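PDB 4WBE: caprin-1 from Homo sapiens, which binds mRNA, regulates its transport, translation or stability, and is essential for stress granule formation, this chain being its helical HR-1 domain. Local coordinates for residues E104-E107 against R108-S112; K16-L19 against E20-V24; L47-E50 against E51-L54. All coordinates share one frame; numbering follows the deposited sequence.

Interaction 1: residues E104-E107 against R108-S112; sequences EIVE and RVFQS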
ATOM      1  N   GLU A 104       7.573 -16.181   5.815  1.00 20.85           N
ATOM      2  CA  GLU A 104       8.179 -17.301   5.094  1.00 25.00           C
ATOM      3  C   GLU A 104       7.304 -17.757   3.920  1.00 23.93           C
ATOM      4  O   GLU A 104       7.813 -18.065   2.845  1.00 22.65           O
ATOM      5  CB  GLU A 104       8.461 -18.462   6.053  1.00 29.75           C
ATOM      6  CG  GLU A 104       9.576 -18.177   7.054  1.00 33.82           C
ATOM      7  CD  GLU A 104       9.564 -19.128   8.239  1.00 42.12           C
ATOM      8  OE1 GLU A 104       8.700 -20.030   8.276  1.00 44.29           O
ATOM      9  OE2 GLU A 104      10.417 -18.967   9.136  1.00 43.53           O
ATOM     10  N   ILE A 105       5.993 -17.794   4.135  1.00 18.85           N
ATOM     11  CA  ILE A 105       5.043 -18.080   3.064  1.00 20.54           C
ATOM     12  C   ILE A 105       5.125 -17.063   1.929  1.00 19.57           C
ATOM     13  O   ILE A 105       5.204 -17.437   0.758  1.00 19.60           O
ATOM     14  CB  ILE A 105       3.592 -18.149   3.594  1.00 21.88           C
ATOM     15  CG1 ILE A 105       3.437 -19.322   4.565  1.00 27.77           C
ATOM     16  CG2 ILE A 105       2.611 -18.312   2.452  1.00 22.35           C
ATOM     17  CD1 ILE A 105       2.086 -19.364   5.286  1.00 28.69           C
ATOM     18  N   VAL A 106       5.089 -15.780   2.280  1.00 21.71           N
ATOM     19  CA  VAL A 106       5.164 -14.703   1.295  1.00 16.82           C
ATOM     20  C   VAL A 106       6.461 -14.774   0.490  1.00 17.62           C
ATOM     21  O   VAL A 106       6.461 -14.605  -0.733  1.00 16.04           O
ATOM     22  CB  VAL A 106       5.035 -13.309   1.965  1.00 18.23           C
ATOM     23  CG1 VAL A 106       5.361 -12.207   0.971  1.00 11.08           C
ATOM     24  CG2 VAL A 106       3.628 -13.110   2.513  1.00 17.84           C
ATOM     25  N   GLU A 107       7.568 -15.022   1.183  1.00 16.84           N
ATOM     26  CA  GLU A 107       8.855 -15.174   0.510  1.00 18.70           C
ATOM     27  C   GLU A 107       8.834 -16.291  -0.535  1.00 19.44           C
ATOM     28  O   GLU A 107       9.358 -16.127  -1.639  1.00 18.41           O
ATOM     29  CB  GLU A 107       9.969 -15.446   1.521  1.00 16.99           C
ATOM     30  CG  GLU A 107      10.408 -14.230   2.324  1.00 19.77           C
ATOM     31  CD  GLU A 107      11.342 -14.611   3.452  1.00 22.34           C
ATOM     32  OE1 GLU A 107      11.108 -15.664   4.079  1.00 30.10           O
ATOM     33  OE2 GLU A 107      12.312 -13.873   3.702  1.00 27.13           O
ATOM     34  N   ARG A 108       8.234 -17.426  -0.192  1.00 22.86           N
ATOM     35  CA  ARG A 108       8.166 -18.534  -1.141  1.00 26.43           C
ATOM     36  C   ARG A 108       7.323 -18.169  -2.361  1.00 24.93           C
ATOM     37  O   ARG A 108       7.652 -18.555  -3.487  1.00 25.22           O
ATOM     38  CB  ARG A 108       7.671 -19.835  -0.494  1.00 33.51           C
ATOM     39  CG  ARG A 108       8.725 -20.553   0.346  1.00 37.90           C
ATOM     40  CD  ARG A 108       8.293 -21.975   0.702  1.00 44.80           C
ATOM     41  NE  ARG A 108       7.131 -22.021   1.581  1.00 45.09           N
ATOM     42  CZ  ARG A 108       5.921 -22.392   1.176  1.00 50.82           C
ATOM     43  NH1 ARG A 108       5.721 -22.756  -0.084  1.00 56.26           N
ATOM     44  NH2 ARG A 108       4.913 -22.405   2.028  1.00 46.65           N
ATOM     45  N   VAL A 109       6.238 -17.430  -2.136  1.00 21.69           N
ATOM     46  CA  VAL A 109       5.406 -16.952  -3.239  1.00 16.10           C
ATOM     47  C   VAL A 109       6.177 -15.980  -4.141  1.00 15.88           C
ATOM     48  O   VAL A 109       6.215 -16.164  -5.362  1.00 17.86           O
ATOM     49  CB  VAL A 109       4.113 -16.279  -2.732  1.00 15.65           C
ATOM     50  CG1 VAL A 109       3.334 -15.687  -3.895  1.00 13.14           C
ATOM     51  CG2 VAL A 109       3.250 -17.282  -1.992  1.00 19.78           C
ATOM     52  N   PHE A 110       6.801 -14.969  -3.535  1.00 15.96           N
ATOM     53  CA  PHE A 110       7.654 -14.032  -4.262  1.00 13.48           C
ATOM     54  C   PHE A 110       8.717 -14.761  -5.081  1.00 20.09           C
ATOM     55  O   PHE A 110       8.923 -14.472  -6.262  1.00 21.21           O
ATOM     56  CB  PHE A 110       8.387 -13.106  -3.281  1.00 14.77           C
ATOM     57  CG  PHE A 110       7.547 -11.984  -2.730  1.00 15.88           C
ATOM     58  CD1 PHE A 110       6.304 -11.693  -3.268  1.00 14.41           C
ATOM     59  CD2 PHE A 110       8.015 -11.208  -1.675  1.00 13.93           C
ATOM     60  CE1 PHE A 110       5.530 -10.640  -2.763  1.00 16.75           C
ATOM     61  CE2 PHE A 110       7.250 -10.152  -1.165  1.00 14.39           C
ATOM     62  CZ  PHE A 110       6.009  -9.870  -1.711  1.00 15.70           C
ATOM     63  N   GLN A 111       9.396 -15.702  -4.436  1.00 14.75           N
ATOM     64  CA  GLN A 111      10.572 -16.341  -5.012  1.00 20.76           C
ATOM     65  C   GLN A 111      10.226 -17.445  -6.013  1.00 26.83           C
ATOM     66  O   GLN A 111      11.094 -17.959  -6.709  1.00 29.99           O
ATOM     67  CB  GLN A 111      11.513 -16.822  -3.899  1.00 22.51           C
ATOM     68  CG  GLN A 111      12.167 -15.644  -3.147  1.00 20.94           C
ATOM     69  CD  GLN A 111      12.933 -16.059  -1.900  1.00 23.45           C
ATOM     70  OE1 GLN A 111      13.369 -17.199  -1.773  1.00 31.97           O
ATOM     71  NE2 GLN A 111      13.085 -15.129  -0.965  1.00 22.17           N
ATOM     72  N   SER A 112       8.954 -17.811  -6.082  1.00 22.31           N
ATOM     73  CA  SER A 112       8.514 -18.810  -7.043  1.00 27.58           C
ATOM     74  C   SER A 112       8.588 -18.238  -8.453  1.00 31.13           C
ATOM     75  O   SER A 112       8.651 -18.978  -9.434  1.00 31.65           O
ATOM     76  CB  SER A 112       7.074 -19.212  -6.743  1.00 23.25           C
ATOM     77  OG  SER A 112       6.183 -18.224  -7.217  1.00 23.53           O
TER
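V106 and F110 meet one turn apart on helix 99-111. Their side chains run side by side and point the same way. CG1 of V106 lies over one face of the F110 ring, 3.7 Å from its centroid. The approach is a CH-pi contact, 20° off the ring normal. The methyl is shifted toward the rim, and its closest ring atom is CE2 of F110 at 3.5 Å. CG1 of V106 stands anti to the backbone N (chi1 170°), which carries the methyl along the helix to the ring.

The backbone bonds are those of a regular alpha helix. F110 N gives its hydrogen to V106 O at 2.8 Å, almost in a straight line (179°). R108 N, V109 N and Q111 N bond in the same i to i-4 pattern to E104 O, I105 O and E107 O. V109 O accepts from S112 N and from S112 OG, the latter at 2.8 Å.

The polar end of R108 turns to another helix. Its chain bends at chi3, and the guanidinium goes to E51.

The chemistry is thus divided around the helix. The valine-phenylalanine pair gives an apolar surface that faces helix 2-27, and F110 also reaches L72 of the second subunit. R108 offers a charge to helix 49-62.

Interaction 2: residues K16-L19 against E20-V24; sequences KTVL and ELQYV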
ATOM      1  N   LYS A  16       8.369  -0.871  -1.136  1.00 13.31           N
ATOM      2  CA  LYS A  16       8.344  -1.666  -2.365  1.00 14.97           C
ATOM      3  C   LYS A  16       7.791  -3.055  -2.070  1.00 16.69           C
ATOM      4  O   LYS A  16       6.964  -3.583  -2.820  1.00 15.80           O
ATOM      5  CB  LYS A  16       9.757  -1.764  -2.972  1.00 12.19           C
ATOM      6  CG  LYS A  16       9.830  -2.565  -4.282  1.00 14.17           C
ATOM      7  CD  LYS A  16      11.238  -2.562  -4.904  1.00 16.81           C
ATOM      8  CE  LYS A  16      12.181  -3.566  -4.253  1.00 20.80           C
ATOM      9  NZ  LYS A  16      11.859  -4.975  -4.652  1.00 17.38           N
ATOM     10  N   THR A  17       8.255  -3.637  -0.971  1.00 15.31           N
ATOM     11  CA  THR A  17       7.793  -4.949  -0.549  1.00 14.65           C
ATOM     12  C   THR A  17       6.309  -4.930  -0.217  1.00 13.30           C
ATOM     13  O   THR A  17       5.581  -5.864  -0.570  1.00 10.91           O
ATOM     14  CB  THR A  17       8.613  -5.468   0.652  1.00 14.40           C
ATOM     15  OG1 THR A  17       9.998  -5.485   0.296  1.00 14.95           O
ATOM     16  CG2 THR A  17       8.182  -6.873   1.043  1.00 13.99           C
ATOM     17  N   VAL A  18       5.857  -3.864   0.446  1.00 12.99           N
ATOM     18  CA  VAL A  18       4.437  -3.713   0.735  1.00 11.44           C
ATOM     19  C   VAL A  18       3.613  -3.693  -0.556  1.00 12.28           C
ATOM     20  O   VAL A  18       2.586  -4.355  -0.652  1.00 11.23           O
ATOM     21  CB  VAL A  18       4.132  -2.414   1.532  1.00 15.96           C
ATOM     22  CG1 VAL A  18       2.633  -2.208   1.636  1.00 15.43           C
ATOM     23  CG2 VAL A  18       4.737  -2.471   2.929  1.00 18.43           C
ATOM     24  N   LEU A  19       4.062  -2.916  -1.538  1.00 11.81           N
ATOM     25  CA  LEU A  19       3.362  -2.815  -2.822  1.00 16.70           C
ATOM     26  C   LEU A  19       3.286  -4.168  -3.540  1.00 15.32           C
ATOM     27  O   LEU A  19       2.241  -4.544  -4.071  1.00 14.75           O
ATOM     28  CB  LEU A  19       4.073  -1.797  -3.721  1.00 15.34           C
ATOM     29  CG  LEU A  19       3.604  -0.336  -3.823  1.00 19.63           C
ATOM     30  CD1 LEU A  19       2.467   0.043  -2.873  1.00 17.85           C
ATOM     31  CD2 LEU A  19       4.779   0.638  -3.721  1.00 17.45           C
ATOM     32  N   GLU A  20       4.405  -4.881  -3.562  1.00 12.81           N
ATOM     33  CA  GLU A  20       4.465  -6.239  -4.109  1.00 11.60           C
ATOM     34  C   GLU A  20       3.473  -7.161  -3.411  1.00 13.10           C
ATOM     35  O   GLU A  20       2.724  -7.900  -4.057  1.00 12.77           O
ATOM     36  CB  GLU A  20       5.885  -6.792  -3.954  1.00 12.74           C
ATOM     37  CG  GLU A  20       6.927  -6.102  -4.817  1.00 17.08           C
ATOM     38  CD  GLU A  20       8.340  -6.301  -4.291  1.00 18.50           C
ATOM     39  OE1 GLU A  20       8.520  -7.000  -3.270  1.00 17.44           O
ATOM     40  OE2 GLU A  20       9.282  -5.788  -4.919  1.00 18.08           O
ATOM     41  N   LEU A  21       3.484  -7.115  -2.084  1.00 13.29           N
ATOM     42  CA  LEU A  21       2.580  -7.930  -1.286  1.00 13.82           C
ATOM     43  C   LEU A  21       1.111  -7.633  -1.591  1.00 12.57           C
ATOM     44  O   LEU A  21       0.299  -8.550  -1.723  1.00 14.16           O
ATOM     45  CB  LEU A  21       2.853  -7.703   0.200  1.00 15.58           C
ATOM     46  CG  LEU A  21       1.857  -8.410   1.120  1.00 14.71           C
ATOM     47  CD1 LEU A  21       1.967  -9.919   0.957  1.00 16.53           C
ATOM     48  CD2 LEU A  21       2.116  -8.004   2.563  1.00 14.80           C
ATOM     49  N   GLN A  22       0.775  -6.352  -1.700  1.00 11.37           N
ATOM     50  CA  GLN A  22      -0.592  -5.949  -2.006  1.00 13.12           C
ATOM     51  C   GLN A  22      -1.012  -6.475  -3.368  1.00 10.48           C
ATOM     52  O   GLN A  22      -2.139  -6.942  -3.548  1.00 13.66           O
ATOM     53  CB  GLN A  22      -0.716  -4.424  -1.961  1.00 12.08           C
ATOM     54  CG  GLN A  22      -0.618  -3.857  -0.550  1.00  9.42           C
ATOM     55  CD  GLN A  22      -0.619  -2.350  -0.526  1.00 17.07           C
ATOM     56  OE1 GLN A  22      -0.054  -1.705  -1.409  1.00 14.36           O
ATOM     57  NE2 GLN A  22      -1.294  -1.774   0.463  1.00 10.51           N
ATOM     58  N   TYR A  23      -0.106  -6.379  -4.331  1.00 15.94           N
ATOM     59  CA  TYR A  23      -0.364  -6.926  -5.652  1.00 18.40           C
ATOM     60  C   TYR A  23      -0.666  -8.422  -5.576  1.00 20.26           C
ATOM     61  O   TYR A  23      -1.668  -8.897  -6.124  1.00 20.28           O
ATOM     62  CB  TYR A  23       0.816  -6.658  -6.595  1.00 18.58           C
ATOM     63  CG  TYR A  23       0.617  -7.280  -7.955  1.00 20.80           C
ATOM     64  CD1 TYR A  23      -0.138  -6.641  -8.925  1.00 23.32           C
ATOM     65  CD2 TYR A  23       1.184  -8.508  -8.267  1.00 19.88           C
ATOM     66  CE1 TYR A  23      -0.334  -7.212 -10.173  1.00 25.67           C
ATOM     67  CE2 TYR A  23       1.001  -9.083  -9.506  1.00 24.65           C
ATOM     68  CZ  TYR A  23       0.242  -8.432 -10.453  1.00 27.60           C
ATOM     69  OH  TYR A  23       0.061  -9.012 -11.689  1.00 32.40           O
ATOM     70  N   VAL A  24       0.217  -9.162  -4.909  1.00 16.87           N
ATOM     71  CA  VAL A  24       0.044 -10.606  -4.754  1.00 16.66           C
ATOM     72  C   VAL A  24      -1.254 -10.957  -4.023  1.00 19.41           C
ATOM     73  O   VAL A  24      -2.007 -11.816  -4.479  1.00 21.31           O
ATOM     74  CB  VAL A  24       1.259 -11.252  -4.046  1.00 19.69           C
ATOM     75  CG1 VAL A  24       0.968 -12.698  -3.682  1.00 21.84           C
ATOM     76  CG2 VAL A  24       2.499 -11.147  -4.932  1.00 20.74           C
TER
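K16 and E20 form a salt bridge one turn apart on helix 2-27. NZ of K16 lies 2.7 Å from OE2 of E20. It meets the syn lone pair of that oxygen, on the side of the other carboxylate oxygen. The lysine leaves the helix with CG anti to the backbone N (chi1 -179°). It then bends at chi3 (80°) and chi4, so that the chain curls round OE2. CG of K16 is only 3.3 Å from E20 OE2. The glutamate is extended beyond CG and reaches back along the helix. Its CD sits 3.4 Å from K16 O, and its OE1 is 3.5 Å from T17 CA.

Q22 also has an extended chain that leads back along the helix. Its CG rests 3.2 Å from V18 O. Its amide comes up against two aliphatic side chains: CD of Q22 is 3.9 Å from V18 CG1, and OE1 of Q22 is 3.4 Å from L19 CD1. L19 has an unusual first torsion, with chi1 at -97°, away from the usual staggered values.

Four regular backbone bonds run beneath, from E20 N, L21 N, Q22 N and Y23 N to the carbonyl oxygens of K16, T17, V18 and L19.

In the second subunit, N73 O accepts from NZ of K16, while Q22 there bonds to the Q22 amide and packs on L19. L21 packs instead on V106 of helix 99-111 in its own chain. The dimer-facing side is therefore mixed in character. Polar K16 and Q22 make directional bonds across the interface, and L19 adds apolar packing. E20 probably helps to balance the lysine charge there.

Interaction 3: residues L47-E50 against E51-L54; sequences LSEE and ELSL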
ATOM      1  N   LEU A  47       2.022 -23.257  -2.770  1.00 38.59           N
ATOM      2  CA  LEU A  47       1.244 -23.108  -1.541  1.00 40.53           C
ATOM      3  C   LEU A  47       0.380 -24.335  -1.275  1.00 43.11           C
ATOM      4  O   LEU A  47      -0.100 -24.974  -2.205  1.00 48.81           O
ATOM      5  CB  LEU A  47       0.323 -21.887  -1.640  1.00 38.87           C
ATOM      6  CG  LEU A  47       0.947 -20.501  -1.701  1.00 40.25           C
ATOM      7  CD1 LEU A  47      -0.131 -19.429  -1.670  1.00 40.34           C
ATOM      8  CD2 LEU A  47       1.914 -20.308  -0.551  1.00 40.89           C
ATOM      9  N   SER A  48       0.198 -24.671  -0.001  1.00 37.22           N
ATOM     10  CA  SER A  48      -0.828 -25.625   0.389  1.00 37.56           C
ATOM     11  C   SER A  48      -2.120 -24.837   0.526  1.00 41.19           C
ATOM     12  O   SER A  48      -2.092 -23.606   0.580  1.00 36.95           O
ATOM     13  CB  SER A  48      -0.481 -26.281   1.727  1.00 39.12           C
ATOM     14  OG  SER A  48      -0.555 -25.346   2.785  1.00 35.24           O
ATOM     15  N   GLU A  49      -3.248 -25.537   0.582  1.00 43.61           N
ATOM     16  CA  GLU A  49      -4.533 -24.878   0.776  1.00 43.71           C
ATOM     17  C   GLU A  49      -4.557 -24.192   2.140  1.00 39.38           C
ATOM     18  O   GLU A  49      -5.170 -23.140   2.313  1.00 38.14           O
ATOM     19  CB  GLU A  49      -5.675 -25.891   0.655  1.00 48.30           C
ATOM     20  CG  GLU A  49      -7.073 -25.325   0.892  1.00 49.87           C
ATOM     21  CD  GLU A  49      -7.486 -24.267  -0.119  1.00 52.94           C
ATOM     22  OE1 GLU A  49      -7.397 -24.523  -1.337  1.00 53.36           O
ATOM     23  OE2 GLU A  49      -7.928 -23.181   0.311  1.00 53.18           O
ATOM     24  N   GLU A  50      -3.872 -24.805   3.096  1.00 32.62           N
ATOM     25  CA  GLU A  50      -3.782 -24.298   4.457  1.00 37.26           C
ATOM     26  C   GLU A  50      -3.038 -22.965   4.494  1.00 35.91           C
ATOM     27  O   GLU A  50      -3.465 -22.020   5.161  1.00 33.86           O
ATOM     28  CB  GLU A  50      -3.086 -25.324   5.354  1.00 43.67           C
ATOM     29  CG  GLU A  50      -3.703 -26.728   5.309  1.00 56.47           C
ATOM     30  CD  GLU A  50      -3.275 -27.541   4.091  1.00 62.96           C
ATOM     31  OE1 GLU A  50      -2.180 -28.140   4.117  1.00 64.73           O
ATOM     32  OE2 GLU A  50      -4.040 -27.577   3.103  1.00 62.77           O
ATOM     33  N   GLU A  51      -1.911 -22.897   3.793  1.00 34.30           N
ATOM     34  CA  GLU A  51      -1.146 -21.664   3.725  1.00 32.64           C
ATOM     35  C   GLU A  51      -1.925 -20.590   2.985  1.00 32.67           C
ATOM     36  O   GLU A  51      -1.863 -19.414   3.330  1.00 30.61           O
ATOM     37  CB  GLU A  51       0.204 -21.908   3.058  1.00 29.32           C
ATOM     38  CG  GLU A  51       1.138 -22.751   3.897  1.00 32.21           C
ATOM     39  CD  GLU A  51       2.334 -23.223   3.111  1.00 35.00           C
ATOM     40  OE1 GLU A  51       2.227 -23.322   1.870  1.00 35.97           O
ATOM     41  OE2 GLU A  51       3.388 -23.474   3.729  1.00 36.62           O
ATOM     42  N   LEU A  52      -2.668 -21.009   1.970  1.00 32.46           N
ATOM     43  CA  LEU A  52      -3.492 -20.096   1.195  1.00 30.46           C
ATOM     44  C   LEU A  52      -4.567 -19.458   2.076  1.00 30.54           C
ATOM     45  O   LEU A  52      -4.841 -18.258   1.972  1.00 29.53           O
ATOM     46  CB  LEU A  52      -4.129 -20.851   0.026  1.00 34.92           C
ATOM     47  CG  LEU A  52      -4.781 -20.056  -1.101  1.00 40.09           C
ATOM     48  CD1 LEU A  52      -3.803 -19.039  -1.661  1.00 38.79           C
ATOM     49  CD2 LEU A  52      -5.247 -20.997  -2.209  1.00 45.46           C
ATOM     50  N   SER A  53      -5.159 -20.257   2.960  1.00 29.50           N
ATOM     51  CA  SER A  53      -6.163 -19.751   3.890  1.00 33.68           C
ATOM     52  C   SER A  53      -5.557 -18.775   4.894  1.00 27.20           C
ATOM     53  O   SER A  53      -6.217 -17.826   5.316  1.00 30.01           O
ATOM     54  CB  SER A  53      -6.885 -20.897   4.601  1.00 40.64           C
ATOM     55  OG  SER A  53      -6.005 -21.982   4.837  1.00 47.29           O
ATOM     56  N   LEU A  54      -4.316 -19.032   5.297  1.00 24.02           N
ATOM     57  CA  LEU A  54      -3.594 -18.121   6.176  1.00 25.51           C
ATOM     58  C   LEU A  54      -3.415 -16.748   5.533  1.00 21.61           C
ATOM     59  O   LEU A  54      -3.542 -15.722   6.198  1.00 23.45           O
ATOM     60  CB  LEU A  54      -2.230 -18.704   6.553  1.00 26.58           C
ATOM     61  CG  LEU A  54      -2.208 -19.896   7.514  1.00 31.40           C
ATOM     62  CD1 LEU A  54      -0.786 -20.404   7.699  1.00 30.81           C
ATOM     63  CD2 LEU A  54      -2.812 -19.527   8.851  1.00 32.87           C
TER
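S48 and E51 exchange two hydrogen bonds at the start of helix 49-62. Each side chain bonds to the backbone N of the other residue. OG of S48 accepts from E51 N at 3.0 Å, with an angle of 163° at the hydrogen. OE1 of E51 accepts from S48 N at 3.1 Å. This second donor meets OE1 on its anti side, 33° out of the carboxylate plane. The serine torsion explains the first bond: at chi1 68°, OG stands between the backbone N and the carbonyl carbon, turned to the first turn of the helix.

The E51 carboxylate also holds R108. NH2 of R108 is near both oxygens, in a salt bridge with OE2, so OE1 is shared between S48 N and the arginine. With an alanine here, S48 N would probably lose its side-chain acceptor and R108 its carboxylate mate.

Below the cap, L47 and L52 cross at about a right angle. They touch through their CD1 atoms at 3.7 Å. L47 packs on I105 and V109, while L52 packs on R34 and K38 of helix 31-39.

Further along, OG of S53 lies 2.6 Å from E50 O and 2.9 Å from E49 O; its one proton may go to either. S53 N bonds to E49 O, and L54 N to E50 O. E49 reaches out to a salt bridge with K38.

The reciprocal bonds between S48 at the N-cap and E51 three residues on are a capping box, a common start of an alpha helix. Here it begins helix 49-62 beside helix 99-111.

How the interactions relate
All three contacts are local and lie within the Caprin-1 dimerization domain. Interaction 2 is the most central, its centre about 7 Å from that of the chain. None of its touching residues is exposed, and it brings a salt bridge and an amide to the dimer face. Interaction 1, about 9 Å from the chain centre, is a CH-pi pair on a helix flank with both buried and exposed residues. Interaction 3, about 13 Å out, is a capping box at a helix start and touches no other chain of the assembly. Interaction 1 joins the other two: F110 and V109 pack on interaction 2, and R108 links to interaction 3. Interactions 2 and 3 do not touch.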